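Local coordinates for ATPase BagA (Mycobacterium tuberculosis H37Rv, PDB 6BS3), which hydrolyses ATP as one subunit of the heterodimeric BagAB complex, an activity required for resistance to nitric oxide and to elevated glycerol, at residues R50-V55 with A158-A163. Numbering follows the deposited sequence.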
# COMPACT_ATOMS: atom_id res chain seq x y z
N ARG A 50 -17.72 25.13 12.54
CA ARG A 50 -17.80 23.83 13.20
C ARG A 50 -16.39 23.37 13.66
O ARG A 50 -15.39 23.91 13.21
CB ARG A 50 -18.47 22.77 12.31
CG ARG A 50 -19.84 23.22 11.75
CD ARG A 50 -20.89 22.13 11.78
NE ARG A 50 -20.45 20.93 11.09
CZ ARG A 50 -21.04 19.74 11.19
NH1 ARG A 50 -22.12 19.59 11.95
NH2 ARG A 50 -20.56 18.69 10.53
N LYS A 51 -16.33 22.43 14.60
CA LYS A 51 -15.06 21.93 15.13
C LYS A 51 -14.98 20.43 14.88
O LYS A 51 -15.79 19.69 15.43
CB LYS A 51 -14.90 22.25 16.63
CG LYS A 51 -13.49 21.99 17.16
CD LYS A 51 -13.44 21.97 18.68
CE LYS A 51 -13.38 23.35 19.29
NZ LYS A 51 -12.95 23.27 20.71
N VAL A 52 -14.02 20.01 14.03
CA VAL A 52 -13.84 18.60 13.67
C VAL A 52 -12.47 18.06 14.12
O VAL A 52 -11.46 18.77 14.01
CB VAL A 52 -14.13 18.38 12.15
CG1 VAL A 52 -13.75 16.97 11.69
CG2 VAL A 52 -15.60 18.66 11.82
N LEU A 53 -12.45 16.83 14.65
CA LEU A 53 -11.21 16.17 15.04
C LEU A 53 -10.78 15.14 13.98
O LEU A 53 -11.56 14.25 13.63
CB LEU A 53 -11.30 15.52 16.45
CG LEU A 53 -10.00 14.90 17.00
CD1 LEU A 53 -8.95 15.98 17.32
CD2 LEU A 53 -10.27 14.09 18.23
N LEU A 54 -9.54 15.27 13.48
CA LEU A 54 -8.93 14.35 12.51
C LEU A 54 -7.98 13.41 13.30
O LEU A 54 -7.00 13.87 13.91
CB LEU A 54 -8.18 15.13 11.40
CG LEU A 54 -7.41 14.33 10.35
CD1 LEU A 54 -8.36 13.39 9.53
CD2 LEU A 54 -6.58 15.24 9.48
N VAL A 55 -8.30 12.11 13.32
CA VAL A 55 -7.59 11.08 14.11
C VAL A 55 -6.82 10.06 13.26
O VAL A 55 -7.37 9.53 12.30
CB VAL A 55 -8.60 10.35 15.04
CG1 VAL A 55 -7.92 9.29 15.92
CG2 VAL A 55 -9.40 11.33 15.90
N ALA A 158 -17.89 16.56 14.76
CA ALA A 158 -17.61 15.28 14.10
C ALA A 158 -16.18 14.86 14.37
O ALA A 158 -15.33 15.69 14.68
CB ALA A 158 -17.85 15.38 12.58
N ILE A 159 -15.94 13.56 14.25
CA ILE A 159 -14.63 12.92 14.37
C ILE A 159 -14.39 12.18 13.06
O ILE A 159 -15.25 11.40 12.62
CB ILE A 159 -14.55 11.93 15.58
CG1 ILE A 159 -15.07 12.56 16.92
CG2 ILE A 159 -13.14 11.31 15.74
CD1 ILE A 159 -14.32 13.66 17.52
N VAL A 160 -13.25 12.43 12.43
CA VAL A 160 -12.87 11.75 11.19
C VAL A 160 -11.63 10.92 11.50
O VAL A 160 -10.62 11.45 11.96
CB VAL A 160 -12.71 12.69 9.96
CG1 VAL A 160 -12.38 11.88 8.69
CG2 VAL A 160 -13.97 13.56 9.75
N VAL A 161 -11.74 9.61 11.31
CA VAL A 161 -10.63 8.71 11.55
C VAL A 161 -10.02 8.27 10.22
O VAL A 161 -10.73 7.75 9.35
CB VAL A 161 -11.00 7.51 12.49
CG1 VAL A 161 -9.79 6.63 12.79
CG2 VAL A 161 -11.63 8.00 13.79
N ASP A 162 -8.69 8.54 10.06
CA ASP A 162 -7.85 8.04 8.98
C ASP A 162 -7.56 6.63 9.56
O ASP A 162 -6.72 6.46 10.44
CB ASP A 162 -6.60 8.93 8.85
CG ASP A 162 -5.48 8.48 7.93
OD1 ASP A 162 -5.63 7.44 7.26
OD2 ASP A 162 -4.44 9.16 7.90
N ALA A 163 -8.41 5.68 9.17
CA ALA A 163 -8.47 4.33 9.74
C ALA A 163 -7.48 3.30 9.13
O ALA A 163 -6.94 3.55 8.05
CB ALA A 163 -9.91 3.82 9.62
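Leu53 and Val55 hydrogen-bond through their backbones to Ala158, Val160 and Asp162, in neighbouring parallel strands of the central sheet of this P-loop NTPase fold, their short axes inclined by 16°. Four backbone hydrogen bonds join them in turn. Leu53 N binds Ala158 O at 3.1 Å, and Val160 N answers with a nearly straight bond of 2.8 Å to Leu53 O. Val55 N then reaches Val160 O, and Val55 O accepts from Asp162 N. Leu53 O also makes a CA-H...O contact with Ile159 CA.

Ile159 bridges two side chains of the facing strand. From its CB, CG2 leaves anti to the backbone N and meets Val55 CG2 at 3.7 Å, the two side chains crossing at a slant. The other branch starts at CG1, anti to the carbonyl carbon (chi1 -49°), and carries CD1 back alongside Leu53, where it rests 3.7 Å from Leu53 CB and also touches CD2. Helix 130-146 packs on this face, with Thr144 against both Leu53 and Ile159.

The other face carries Val52, Ala158 and Val160, with helix 34-46, whose first turn holds Lys34 and Ser35 of the P-loop, lying against Val52. Here Val52 splits its methyls: CG2 sits 4.0 Å from Ala158 CB, while CG1 approaches Val160 CG2.

At the nucleotide end of the pair, Asp162 brings the strand up to the Walker A residues and the bound magnesium ion. Its CB lies 3.6 Å from Val55 O, and its carboxylate OD2 is hydrogen-bonded to OG of the ATP-binding Ser35.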